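Local coordinates for MutT/nudix family protein (Shewanella oneidensis, PDB 3GZ5), which acts as an ADP-ribose-dependent transcriptional regulator of NAD metabolism, joining a Nudix domain to a DNA-binding winged helix domain, at residues 78-83 with 120-125; 38-43 with 126-131; 29-34 with 113-118. One frame throughout, in Å; residues are numbered along the deposited sequence.

Interaction 1. Residues 78-83 with 120-125. With NA (sodium ion), chain D.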
ATOM      1  N   GLU B  78       0.327  24.233   2.704  1.00 47.46           N
ATOM      2  CA  GLU B  78      -0.715  25.263   2.873  1.00 48.17           C
ATOM      3  C   GLU B  78      -1.158  25.401   4.326  1.00 48.68           C
ATOM      4  O   GLU B  78      -1.737  26.425   4.717  1.00 49.09           O
ATOM      5  CB  GLU B  78      -1.933  24.930   2.006  1.00 47.84           C
ATOM      6  CG  GLU B  78      -1.711  25.174   0.524  1.00 48.72           C
ATOM      7  CD  GLU B  78      -2.907  24.841  -0.325  1.00 49.68           C
ATOM      8  OE1 GLU B  78      -3.807  24.111   0.118  1.00 52.62           O
ATOM      9  OE2 GLU B  78      -2.943  25.290  -1.477  1.00 53.24           O
ATOM     10  N   LYS B  79      -0.875  24.367   5.112  1.00 48.98           N
ATOM     11  CA  LYS B  79      -1.252  24.299   6.518  1.00 49.61           C
ATOM     12  C   LYS B  79      -0.058  24.459   7.457  1.00 49.79           C
ATOM     13  O   LYS B  79      -0.212  24.996   8.556  1.00 50.51           O
ATOM     14  CB  LYS B  79      -1.960  22.958   6.837  1.00 50.21           C
ATOM     15  CG  LYS B  79      -3.201  22.699   6.027  1.00 50.80           C
ATOM     16  CD  LYS B  79      -4.286  23.685   6.443  1.00 54.38           C
ATOM     17  CE  LYS B  79      -5.058  24.212   5.249  1.00 57.31           C
ATOM     18  NZ  LYS B  79      -6.230  25.012   5.710  1.00 61.94           N
ATOM     19  N   THR B  80       1.116  23.981   7.039  1.00 49.10           N
ATOM     20  CA  THR B  80       2.274  23.868   7.936  1.00 47.62           C
ATOM     21  C   THR B  80       3.428  24.773   7.538  1.00 47.09           C
ATOM     22  O   THR B  80       4.335  25.019   8.354  1.00 46.90           O
ATOM     23  CB  THR B  80       2.843  22.432   7.964  1.00 47.63           C
ATOM     24  OG1 THR B  80       3.215  22.057   6.636  1.00 46.31           O
ATOM     25  CG2 THR B  80       1.829  21.442   8.484  1.00 47.70           C
ATOM     26  N   ALA B  81       3.420  25.232   6.284  1.00 45.65           N
ATOM     27  CA  ALA B  81       4.549  25.974   5.718  1.00 45.20           C
ATOM     28  C   ALA B  81       5.838  25.146   5.527  1.00 44.67           C
ATOM     29  O   ALA B  81       6.912  25.698   5.345  1.00 44.89           O
ATOM     30  CB  ALA B  81       4.826  27.211   6.552  1.00 45.13           C
ATOM     31  N   VAL B  82       5.726  23.825   5.583  1.00 44.80           N
ATOM     32  CA  VAL B  82       6.870  22.915   5.428  1.00 44.85           C
ATOM     33  C   VAL B  82       6.446  21.719   4.594  1.00 43.99           C
ATOM     34  O   VAL B  82       5.343  21.189   4.778  1.00 43.67           O
ATOM     35  CB  VAL B  82       7.327  22.268   6.788  1.00 45.46           C
ATOM     36  CG1 VAL B  82       8.788  21.774   6.707  1.00 47.23           C
ATOM     37  CG2 VAL B  82       7.156  23.182   7.961  1.00 46.35           C
ATOM     38  N   VAL B  83       7.339  21.265   3.721  1.00 42.83           N
ATOM     39  CA  VAL B  83       7.193  19.974   3.097  1.00 42.33           C
ATOM     40  C   VAL B  83       7.710  18.906   4.106  1.00 41.83           C
ATOM     41  O   VAL B  83       8.851  18.975   4.550  1.00 42.03           O
ATOM     42  CB  VAL B  83       7.953  19.935   1.738  1.00 43.13           C
ATOM     43  CG1 VAL B  83       7.861  18.549   1.091  1.00 41.81           C
ATOM     44  CG2 VAL B  83       7.407  21.037   0.784  1.00 43.57           C
ATOM     45  N   ILE B 120       6.247  26.253  15.122  1.00 74.77           N
ATOM     46  CA  ILE B 120       6.671  27.649  14.911  1.00 75.81           C
ATOM     47  C   ILE B 120       5.804  28.452  13.902  1.00 76.17           C
ATOM     48  O   ILE B 120       5.813  29.685  13.927  1.00 76.43           O
ATOM     49  CB  ILE B 120       8.172  27.730  14.473  1.00 75.90           C
ATOM     50  CG1 ILE B 120       8.467  26.762  13.311  1.00 76.12           C
ATOM     51  CG2 ILE B 120       9.110  27.497  15.680  1.00 76.60           C
ATOM     52  CD1 ILE B 120       9.731  27.084  12.504  1.00 76.65           C
ATOM     53  N   GLN B 121       5.071  27.754  13.027  1.00 76.60           N
ATOM     54  CA  GLN B 121       4.298  28.388  11.933  1.00 76.86           C
ATOM     55  C   GLN B 121       2.804  28.066  11.998  1.00 76.84           C
ATOM     56  O   GLN B 121       2.095  28.235  10.993  1.00 76.96           O
ATOM     57  CB  GLN B 121       4.846  27.946  10.558  1.00 76.78           C
ATOM     58  CG  GLN B 121       6.306  28.319  10.276  1.00 77.46           C
ATOM     59  CD  GLN B 121       7.128  27.143   9.738  1.00 78.54           C
ATOM     60  OE1 GLN B 121       6.642  26.018   9.671  1.00 79.49           O
ATOM     61  NE2 GLN B 121       8.377  27.403   9.361  1.00 78.06           N
ATOM     62  N   ILE B 122       2.339  27.631  13.176  1.00 76.77           N
ATOM     63  CA  ILE B 122       1.037  26.959  13.352  1.00 76.79           C
ATOM     64  C   ILE B 122       0.366  27.336  14.683  1.00 76.72           C
ATOM     65  O   ILE B 122      -0.801  26.990  14.944  1.00 75.59           O
ATOM     66  CB  ILE B 122       1.207  25.404  13.289  1.00 77.03           C
ATOM     67  CG1 ILE B 122       0.076  24.736  12.520  1.00 77.47           C
ATOM     68  CG2 ILE B 122       1.319  24.783  14.681  1.00 77.64           C
ATOM     69  CD1 ILE B 122       0.346  23.279  12.277  1.00 77.36           C
ATOM     70  N   ALA B 123       1.124  28.020  15.536  1.00 76.92           N
ATOM     71  CA  ALA B 123       0.566  28.620  16.743  1.00 77.25           C
ATOM     72  C   ALA B 123      -0.448  29.681  16.312  1.00 77.04           C
ATOM     73  O   ALA B 123      -1.595  29.696  16.773  1.00 76.75           O
ATOM     74  CB  ALA B 123       1.685  29.255  17.583  1.00 77.35           C
ATOM     75  N   SER B 124       0.005  30.524  15.382  1.00 76.82           N
ATOM     76  CA  SER B 124      -0.703  31.697  14.878  1.00 76.53           C
ATOM     77  C   SER B 124      -1.925  31.426  13.972  1.00 76.19           C
ATOM     78  O   SER B 124      -2.367  32.332  13.243  1.00 75.82           O
ATOM     79  CB  SER B 124       0.308  32.572  14.117  1.00 77.14           C
ATOM     80  OG  SER B 124       1.118  31.793  13.234  1.00 76.83           O
ATOM     81  N   VAL B 125      -2.467  30.202  14.026  1.00 75.45           N
ATOM     82  CA  VAL B 125      -3.540  29.761  13.120  1.00 74.57           C
ATOM     83  C   VAL B 125      -4.553  28.909  13.881  1.00 74.08           C
ATOM     84  O   VAL B 125      -4.183  27.892  14.460  1.00 73.95           O
ATOM     85  CB  VAL B 125      -2.980  28.947  11.910  1.00 74.76           C
ATOM     86  CG1 VAL B 125      -4.113  28.467  11.008  1.00 74.23           C
ATOM     87  CG2 VAL B 125      -1.953  29.773  11.095  1.00 74.16           C
TER
HETATM   88 NA    NA D 238      -2.897  26.347  15.429  1.00 72.87          NA
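Gln121 swings its side chain up against Thr80 and Ala81 with CG anti to its own carbonyl carbon (chi1 -61°), and a bend at chi2 (132°) then carries the amide across the end of the helix. As modelled, Gln121 OE1 sits 2.8 Å from Thr80 O. Two carbonyl oxygens would hardly sit so close, so the amide is probably turned over, and with NH2 in that place the pair may be a hydrogen bond. Beside it, the Ala81 methyl packs on the amide, with CB 3.9 Å from Gln121 CD, while the Val82 side chain crosses that of Gln121 at about a right angle.

The helix that stops here, 68-80, is the Nudix helix of the domain. Ala81 is the first residue to leave helical geometry and has positive phi (67°), at the point where the classical Nudix box has its glycine. The chain end is pinned by an ST turn: Val82 N donates to Thr80 OG1 at 3.2 Å, and Thr80 OG1 also bonds to Leu76 O one turn back.

Cutting Gln121 down to an alanine would probably leave the Thr80 carbonyl without its likely amide partner and open a gap beside the methyls of Ala81 and Val82.

Further along the loop, Ile122 lays its side chain under the last helical turn, with CG1 4.0 Å from Lys79 O. Its CD1 comes near Thr80 CG2, and both side chains also rest on Leu40 of strand 36-43. Ile122 O binds the sodium ion at 2.2 Å, Val125 O does so at 2.2 Å, and Val128 O is the third protein ligand.

Interaction 2. Residues 38-43 with 126-131. With NA (sodium ion), chain D.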
ATOM      1  N   LYS B  38       0.919  12.767  17.945  1.00 53.15           N
ATOM      2  CA  LYS B  38      -0.045  13.800  17.599  1.00 52.32           C
ATOM      3  C   LYS B  38      -0.352  13.750  16.087  1.00 51.78           C
ATOM      4  O   LYS B  38       0.525  13.432  15.276  1.00 50.85           O
ATOM      5  CB  LYS B  38       0.482  15.167  18.027  1.00 52.62           C
ATOM      6  CG  LYS B  38       0.453  15.406  19.568  1.00 53.72           C
ATOM      7  CD  LYS B  38       1.370  16.567  19.967  1.00 55.58           C
ATOM      8  CE  LYS B  38       1.082  17.113  21.389  1.00 56.08           C
ATOM      9  NZ  LYS B  38       0.985  16.059  22.444  1.00 56.08           N
ATOM     10  N   VAL B  39      -1.604  14.037  15.728  1.00 51.26           N
ATOM     11  CA  VAL B  39      -2.067  14.040  14.328  1.00 51.29           C
ATOM     12  C   VAL B  39      -2.530  15.460  13.964  1.00 51.44           C
ATOM     13  O   VAL B  39      -3.205  16.126  14.770  1.00 51.45           O
ATOM     14  CB  VAL B  39      -3.126  12.907  14.066  1.00 51.20           C
ATOM     15  CG1 VAL B  39      -4.282  13.001  15.037  1.00 51.77           C
ATOM     16  CG2 VAL B  39      -3.639  12.903  12.627  1.00 49.55           C
ATOM     17  N   LEU B  40      -2.091  15.956  12.808  1.00 50.92           N
ATOM     18  CA  LEU B  40      -2.468  17.299  12.360  1.00 51.42           C
ATOM     19  C   LEU B  40      -3.890  17.321  11.811  1.00 51.79           C
ATOM     20  O   LEU B  40      -4.215  16.555  10.911  1.00 51.80           O
ATOM     21  CB  LEU B  40      -1.521  17.843  11.288  1.00 51.27           C
ATOM     22  CG  LEU B  40      -1.777  19.332  10.990  1.00 52.30           C
ATOM     23  CD1 LEU B  40      -1.191  20.216  12.096  1.00 51.50           C
ATOM     24  CD2 LEU B  40      -1.208  19.743   9.655  1.00 52.96           C
ATOM     25  N   LEU B  41      -4.733  18.191  12.371  1.00 52.22           N
ATOM     26  CA  LEU B  41      -6.130  18.304  11.942  1.00 52.66           C
ATOM     27  C   LEU B  41      -6.507  19.728  11.556  1.00 53.69           C
ATOM     28  O   LEU B  41      -5.852  20.700  11.953  1.00 53.06           O
ATOM     29  CB  LEU B  41      -7.093  17.738  12.981  1.00 52.57           C
ATOM     30  CG  LEU B  41      -7.059  16.236  13.271  1.00 51.26           C
ATOM     31  CD1 LEU B  41      -8.224  15.904  14.177  1.00 52.34           C
ATOM     32  CD2 LEU B  41      -7.097  15.343  12.025  1.00 50.37           C
ATOM     33  N   VAL B  42      -7.543  19.818  10.723  1.00 54.91           N
ATOM     34  CA  VAL B  42      -7.969  21.058  10.083  1.00 55.49           C
ATOM     35  C   VAL B  42      -9.465  21.142  10.292  1.00 56.48           C
ATOM     36  O   VAL B  42     -10.188  20.155  10.097  1.00 56.32           O
ATOM     37  CB  VAL B  42      -7.639  21.065   8.550  1.00 55.67           C
ATOM     38  CG1 VAL B  42      -8.168  22.334   7.853  1.00 54.63           C
ATOM     39  CG2 VAL B  42      -6.145  20.922   8.322  1.00 54.16           C
ATOM     40  N   GLN B  43      -9.926  22.305  10.740  1.00 57.84           N
ATOM     41  CA  GLN B  43     -11.346  22.484  10.985  1.00 59.59           C
ATOM     42  C   GLN B  43     -12.048  22.877   9.688  1.00 60.61           C
ATOM     43  O   GLN B  43     -11.584  23.776   8.976  1.00 59.46           O
ATOM     44  CB  GLN B  43     -11.595  23.530  12.069  1.00 59.53           C
ATOM     45  CG  GLN B  43     -12.835  23.221  12.857  1.00 59.91           C
ATOM     46  CD  GLN B  43     -13.284  24.349  13.772  1.00 61.36           C
ATOM     47  OE1 GLN B  43     -12.709  25.452  13.789  1.00 59.96           O
ATOM     48  NE2 GLN B  43     -14.337  24.079  14.529  1.00 61.31           N
ATOM     49  N   SER B 126      -5.825  29.308  13.855  1.00 73.31           N
ATOM     50  CA  SER B 126      -6.857  28.704  14.726  1.00 72.75           C
ATOM     51  C   SER B 126      -7.661  27.525  14.154  1.00 71.97           C
ATOM     52  O   SER B 126      -8.343  26.813  14.895  1.00 71.47           O
ATOM     53  CB  SER B 126      -7.812  29.784  15.271  1.00 72.78           C
ATOM     54  OG  SER B 126      -8.224  30.683  14.250  1.00 73.24           O
ATOM     55  N   ASP B 127      -7.587  27.311  12.847  1.00 71.62           N
ATOM     56  CA  ASP B 127      -8.297  26.184  12.233  1.00 71.10           C
ATOM     57  C   ASP B 127      -7.361  25.017  11.883  1.00 70.53           C
ATOM     58  O   ASP B 127      -7.773  24.055  11.226  1.00 70.25           O
ATOM     59  CB  ASP B 127      -9.097  26.653  11.012  1.00 71.24           C
ATOM     60  CG  ASP B 127      -8.213  27.095   9.879  1.00 71.67           C
ATOM     61  OD1 ASP B 127      -7.136  27.686  10.140  1.00 72.64           O
ATOM     62  OD2 ASP B 127      -8.597  26.842   8.718  1.00 73.50           O
ATOM     63  N   VAL B 128      -6.103  25.128  12.326  1.00 70.19           N
ATOM     64  CA  VAL B 128      -5.082  24.068  12.196  1.00 69.47           C
ATOM     65  C   VAL B 128      -4.401  23.786  13.546  1.00 68.36           C
ATOM     66  O   VAL B 128      -3.787  24.681  14.144  1.00 69.90           O
ATOM     67  CB  VAL B 128      -3.985  24.424  11.138  1.00 69.52           C
ATOM     68  CG1 VAL B 128      -3.089  23.222  10.871  1.00 68.78           C
ATOM     69  CG2 VAL B 128      -4.611  24.917   9.835  1.00 70.15           C
ATOM     70  N   LYS B 129      -4.483  22.539  14.003  1.00 66.77           N
ATOM     71  CA  LYS B 129      -3.972  22.166  15.323  1.00 64.98           C
ATOM     72  C   LYS B 129      -3.437  20.729  15.383  1.00 63.36           C
ATOM     73  O   LYS B 129      -4.041  19.811  14.823  1.00 62.82           O
ATOM     74  CB  LYS B 129      -5.078  22.370  16.375  1.00 65.22           C
ATOM     75  CG  LYS B 129      -4.674  22.112  17.829  1.00 66.27           C
ATOM     76  CD  LYS B 129      -5.813  22.485  18.787  1.00 68.52           C
ATOM     77  CE  LYS B 129      -5.533  22.073  20.243  1.00 69.34           C
ATOM     78  NZ  LYS B 129      -4.549  22.976  20.943  1.00 70.02           N
ATOM     79  N   TRP B 130      -2.306  20.548  16.069  1.00 61.55           N
ATOM     80  CA  TRP B 130      -1.820  19.217  16.447  1.00 59.81           C
ATOM     81  C   TRP B 130      -2.671  18.667  17.583  1.00 59.78           C
ATOM     82  O   TRP B 130      -2.742  19.271  18.659  1.00 59.45           O
ATOM     83  CB  TRP B 130      -0.381  19.280  16.934  1.00 58.34           C
ATOM     84  CG  TRP B 130       0.672  19.439  15.880  1.00 57.94           C
ATOM     85  CD1 TRP B 130       1.486  20.511  15.706  1.00 56.51           C
ATOM     86  CD2 TRP B 130       1.046  18.480  14.875  1.00 56.13           C
ATOM     87  NE1 TRP B 130       2.341  20.293  14.654  1.00 57.15           N
ATOM     88  CE2 TRP B 130       2.088  19.054  14.123  1.00 56.93           C
ATOM     89  CE3 TRP B 130       0.596  17.194  14.537  1.00 54.37           C
ATOM     90  CZ2 TRP B 130       2.703  18.384  13.055  1.00 55.96           C
ATOM     91  CZ3 TRP B 130       1.198  16.537  13.477  1.00 55.32           C
ATOM     92  CH2 TRP B 130       2.241  17.135  12.747  1.00 55.52           C
ATOM     93  N   TRP B 131      -3.296  17.514  17.352  1.00 59.99           N
ATOM     94  CA  TRP B 131      -4.140  16.869  18.347  1.00 59.96           C
ATOM     95  C   TRP B 131      -3.545  15.558  18.852  1.00 59.38           C
ATOM     96  O   TRP B 131      -3.098  14.750  18.050  1.00 58.75           O
ATOM     97  CB  TRP B 131      -5.512  16.573  17.760  1.00 60.91           C
ATOM     98  CG  TRP B 131      -6.353  17.782  17.528  1.00 62.24           C
ATOM     99  CD1 TRP B 131      -6.440  18.522  16.380  1.00 63.10           C
ATOM    100  CD2 TRP B 131      -7.244  18.386  18.467  1.00 63.80           C
ATOM    101  NE1 TRP B 131      -7.326  19.557  16.551  1.00 63.87           N
ATOM    102  CE2 TRP B 131      -7.839  19.495  17.822  1.00 64.46           C
ATOM    103  CE3 TRP B 131      -7.600  18.098  19.800  1.00 63.90           C
ATOM    104  CZ2 TRP B 131      -8.771  20.325  18.464  1.00 64.01           C
ATOM    105  CZ3 TRP B 131      -8.526  18.915  20.434  1.00 63.50           C
ATOM    106  CH2 TRP B 131      -9.095  20.018  19.769  1.00 63.74           C
TER
HETATM  107 NA    NA D 238      -2.897  26.347  15.429  1.00 72.87          NA
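Val39 and Trp131 exchange a pair of backbone hydrogen bonds, Val39 N to Trp131 O and Trp131 N to Val39 O, each 2.9 Å. Leu41 and Lys129 form the next such pair, with Leu41 N to Lys129 O at 3.0 Å, and Gln43 N adds a last bond of 2.8 Å to Asp127 O, just ahead of the second strand. The two short strands run antiparallel at 158°. At the non-hydrogen-bonded pairs Leu40-Trp130 and Val42-Val128 the CA atoms come closer, and CA-H...O contacts, such as that from Val42 CA to Asp127 O, fill in between the stronger bonds.

Among the apolar contacts, Trp130 meets strand 38-43 with its indole. Its CG lies anti to the carbonyl carbon (chi1 -76°), which swings the ring system back across the strand, and Leu40 CB then sits over one face, 4.0 Å from the centroid of the six-membered ring. Leu40 CD1 lies above the same ring system and also touches Val128 CG1 at 3.8 Å. On this face of the sheet Thr80 of helix 68-80 packs on Leu40 and Lys79 on Val42 and Val128, while Trp130 lies against Thr31 and the ring of Tyr115. On the other face, Leu41 CB presses on Trp131 CD1 at 3.5 Å, the two side chains crossing at about a right angle. Lys129 lays its CD over a face of that indole, Trp53 meets it edge-to-face, and Val136 of helix 133-136 closes over Val39, Leu41 and Trp131.

The one metal contact is Val128 O, bound to the sodium ion at 2.3 Å together with Ile122 O and Val125 O. A mixed sheet with antiparallel strands 36-43 and 128-132 side by side, and helices laid on both faces, is the alpha/beta/alpha sandwich of the Nudix fold.

Interaction 3. Residues 29-34 with 113-118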
ATOM      1  N   LEU B  29      -0.926  13.220   8.829  1.00 39.78           N
ATOM      2  CA  LEU B  29       0.403  13.637   9.188  1.00 39.81           C
ATOM      3  C   LEU B  29       0.559  13.482  10.694  1.00 41.05           C
ATOM      4  O   LEU B  29      -0.183  14.112  11.461  1.00 41.97           O
ATOM      5  CB  LEU B  29       0.605  15.087   8.778  1.00 39.06           C
ATOM      6  CG  LEU B  29       1.804  15.882   9.310  1.00 40.01           C
ATOM      7  CD1 LEU B  29       3.125  15.378   8.747  1.00 39.27           C
ATOM      8  CD2 LEU B  29       1.611  17.377   8.979  1.00 38.80           C
ATOM      9  N   PHE B  30       1.516  12.643  11.101  1.00 41.15           N
ATOM     10  CA  PHE B  30       1.843  12.402  12.511  1.00 41.21           C
ATOM     11  C   PHE B  30       3.135  13.078  12.878  1.00 41.98           C
ATOM     12  O   PHE B  30       4.059  13.203  12.073  1.00 40.06           O
ATOM     13  CB  PHE B  30       2.071  10.909  12.802  1.00 41.01           C
ATOM     14  CG  PHE B  30       0.884  10.056  12.616  1.00 40.94           C
ATOM     15  CD1 PHE B  30      -0.031   9.891  13.632  1.00 42.22           C
ATOM     16  CD2 PHE B  30       0.700   9.367  11.444  1.00 43.21           C
ATOM     17  CE1 PHE B  30      -1.142   9.065  13.473  1.00 42.00           C
ATOM     18  CE2 PHE B  30      -0.408   8.552  11.273  1.00 44.40           C
ATOM     19  CZ  PHE B  30      -1.330   8.403  12.300  1.00 43.14           C
ATOM     20  N   THR B  31       3.205  13.480  14.136  1.00 44.18           N
ATOM     21  CA  THR B  31       4.479  13.817  14.754  1.00 45.85           C
ATOM     22  C   THR B  31       4.543  13.142  16.128  1.00 47.74           C
ATOM     23  O   THR B  31       3.613  12.443  16.555  1.00 47.72           O
ATOM     24  CB  THR B  31       4.682  15.342  14.841  1.00 45.31           C
ATOM     25  OG1 THR B  31       6.034  15.620  15.202  1.00 45.91           O
ATOM     26  CG2 THR B  31       3.739  15.983  15.867  1.00 46.09           C
ATOM     27  N   TYR B  32       5.644  13.349  16.819  1.00 50.15           N
ATOM     28  CA  TYR B  32       5.780  12.849  18.157  1.00 52.93           C
ATOM     29  C   TYR B  32       6.183  13.995  19.078  1.00 54.03           C
ATOM     30  O   TYR B  32       7.204  14.642  18.873  1.00 53.36           O
ATOM     31  CB  TYR B  32       6.800  11.718  18.179  1.00 54.57           C
ATOM     32  CG  TYR B  32       7.067  11.194  19.556  1.00 57.12           C
ATOM     33  CD1 TYR B  32       6.207  10.267  20.152  1.00 58.75           C
ATOM     34  CD2 TYR B  32       8.191  11.619  20.259  1.00 59.86           C
ATOM     35  CE1 TYR B  32       6.466   9.786  21.415  1.00 62.44           C
ATOM     36  CE2 TYR B  32       8.457  11.152  21.517  1.00 62.47           C
ATOM     37  CZ  TYR B  32       7.598  10.243  22.092  1.00 63.48           C
ATOM     38  OH  TYR B  32       7.894   9.802  23.348  1.00 63.54           O
ATOM     39  N   HIS B  33       5.359  14.260  20.080  1.00 55.94           N
ATOM     40  CA  HIS B  33       5.655  15.335  21.010  1.00 58.62           C
ATOM     41  C   HIS B  33       5.018  15.084  22.371  1.00 59.98           C
ATOM     42  O   HIS B  33       3.849  14.680  22.461  1.00 60.03           O
ATOM     43  CB  HIS B  33       5.174  16.677  20.445  1.00 58.44           C
ATOM     44  CG  HIS B  33       5.684  17.871  21.194  1.00 60.88           C
ATOM     45  ND1 HIS B  33       4.850  18.741  21.869  1.00 61.68           N
ATOM     46  CD2 HIS B  33       6.940  18.348  21.358  1.00 60.77           C
ATOM     47  CE1 HIS B  33       5.572  19.696  22.425  1.00 62.53           C
ATOM     48  NE2 HIS B  33       6.843  19.483  22.126  1.00 62.96           N
ATOM     49  N   ASP B  34       5.822  15.277  23.419  1.00 61.46           N
ATOM     50  CA  ASP B  34       5.322  15.540  24.758  1.00 62.78           C
ATOM     51  C   ASP B  34       4.238  14.593  25.310  1.00 62.62           C
ATOM     52  O   ASP B  34       3.134  15.056  25.549  1.00 63.36           O
ATOM     53  CB  ASP B  34       4.773  16.982  24.774  1.00 63.62           C
ATOM     54  CG  ASP B  34       4.685  17.585  26.181  1.00 66.65           C
ATOM     55  OD1 ASP B  34       5.430  18.568  26.451  1.00 68.48           O
ATOM     56  OD2 ASP B  34       3.860  17.098  27.003  1.00 68.70           O
ATOM     57  N   MET B 113       6.572  14.200  10.274  1.00 41.85           N
ATOM     58  CA  MET B 113       7.490  15.326  10.399  1.00 43.30           C
ATOM     59  C   MET B 113       7.769  15.603  11.864  1.00 44.30           C
ATOM     60  O   MET B 113       7.067  15.101  12.730  1.00 44.04           O
ATOM     61  CB  MET B 113       6.933  16.579   9.731  1.00 43.13           C
ATOM     62  CG  MET B 113       5.748  17.282  10.429  1.00 44.97           C
ATOM     63  SD  MET B 113       5.483  18.887   9.599  1.00 47.41           S
ATOM     64  CE  MET B 113       3.913  19.321  10.226  1.00 46.83           C
ATOM     65  N   SER B 114       8.778  16.419  12.147  1.00 45.70           N
ATOM     66  CA  SER B 114       9.008  16.809  13.533  1.00 47.81           C
ATOM     67  C   SER B 114       8.070  17.942  13.947  1.00 48.96           C
ATOM     68  O   SER B 114       7.733  18.835  13.160  1.00 48.38           O
ATOM     69  CB  SER B 114      10.459  17.206  13.772  1.00 47.32           C
ATOM     70  OG  SER B 114      10.615  18.588  13.530  1.00 48.56           O
ATOM     71  N   TYR B 115       7.669  17.895  15.204  1.00 51.26           N
ATOM     72  CA  TYR B 115       6.765  18.873  15.798  1.00 53.52           C
ATOM     73  C   TYR B 115       7.215  20.342  15.703  1.00 54.90           C
ATOM     74  O   TYR B 115       6.405  21.188  15.339  1.00 55.17           O
ATOM     75  CB  TYR B 115       6.483  18.460  17.246  1.00 53.22           C
ATOM     76  CG  TYR B 115       5.601  19.397  18.023  1.00 54.60           C
ATOM     77  CD1 TYR B 115       4.214  19.275  17.980  1.00 55.32           C
ATOM     78  CD2 TYR B 115       6.155  20.390  18.839  1.00 55.50           C
ATOM     79  CE1 TYR B 115       3.401  20.122  18.713  1.00 55.26           C
ATOM     80  CE2 TYR B 115       5.345  21.247  19.574  1.00 55.98           C
ATOM     81  CZ  TYR B 115       3.977  21.107  19.508  1.00 54.57           C
ATOM     82  OH  TYR B 115       3.180  21.943  20.250  1.00 54.53           O
ATOM     83  N   GLN B 116       8.480  20.647  16.008  1.00 57.34           N
ATOM     84  CA  GLN B 116       8.943  22.056  16.045  1.00 60.11           C
ATOM     85  C   GLN B 116       9.309  22.643  14.673  1.00 61.35           C
ATOM     86  O   GLN B 116       9.454  23.861  14.533  1.00 61.61           O
ATOM     87  CB  GLN B 116      10.096  22.267  17.038  1.00 60.55           C
ATOM     88  CG  GLN B 116       9.664  22.683  18.481  1.00 63.53           C
ATOM     89  CD  GLN B 116       8.906  24.029  18.554  1.00 66.69           C
ATOM     90  OE1 GLN B 116       9.224  24.995  17.833  1.00 66.23           O
ATOM     91  NE2 GLN B 116       7.898  24.091  19.438  1.00 67.32           N
ATOM     92  N   ALA B 117       9.441  21.781  13.665  1.00 62.81           N
ATOM     93  CA  ALA B 117       9.631  22.232  12.285  1.00 64.03           C
ATOM     94  C   ALA B 117       8.471  23.115  11.812  1.00 65.00           C
ATOM     95  O   ALA B 117       8.656  23.976  10.949  1.00 65.04           O
ATOM     96  CB  ALA B 117       9.803  21.043  11.357  1.00 63.90           C
ATOM     97  N   CYS B 118       7.290  22.925  12.402  1.00 66.38           N
ATOM     98  CA  CYS B 118       6.098  23.646  11.964  1.00 67.66           C
ATOM     99  C   CYS B 118       5.185  24.210  13.063  1.00 69.42           C
ATOM    100  O   CYS B 118       4.284  24.992  12.744  1.00 69.54           O
ATOM    101  CB  CYS B 118       5.258  22.739  11.085  1.00 67.84           C
ATOM    102  SG  CYS B 118       4.149  21.749  12.046  1.00 65.01           S
TER
HETATM  103  O   HOH W   1       8.798  15.796  16.815  1.00 40.28           O
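Thr31 OG1 donates to Met113 O at 2.7 Å. With chi1 at -169° the hydroxyl lies opposite the residue's own N and points at the chain leaving strand 104-112. Met113 N in turn gives its hydrogen to Phe30 O, one residue before Thr31, at 3.2 Å, so both backbone polar groups of Met113 are taken up by strand 22-33. A water then bridges the next gap, donating to Tyr32 O (2.8 Å) and accepting from Tyr115 N (2.9 Å).

Beyond these bonds, the rings of His33 and Tyr115 stack face to face, centroids 3.5 Å apart and planes 7° from parallel, and His33 CB also leans over the phenol. Thr31 CG2 touches the same phenol at its edge, near its plane. At the far end, Leu29 CD2 meets Met113 CE at 3.3 Å, closer than usual van der Waals contact, with Trp130 against both residues. Tyr32, on the other side of the strand, packs on helix 176-187 of the winged helix region.

The polar bonds probably hold the chain after strand 104-112 to strand 22-33, while the flat stack probably keeps the His33 imidazole and Tyr115 phenol from turning.

How the interactions relate
All three contacts lie in the Nudix domain, with centres 10 to 12 Å apart. Along the chain, interaction 1 is nested inside the loop closed by interaction 2, whereas interaction 3 crosses both. Strands 22-33 and 36-43 are neighbours in one sheet, where backbone bonds from Thr31 to Lys38 and from Leu40 to Leu29 tie interaction 3 to interaction 2. Leu40 links interaction 2 to interaction 1 by touching Ile122 and Thr80. Thr80 goes on to meet Met113 CE, and Val82 meets Cys118. Interactions 1 and 2 also share the sodium ion. The end of helix 68-80, the sheet and the sodium-binding loop are therefore joined by a run of touching side chains through Leu40, Thr80, Ile122 and Met113.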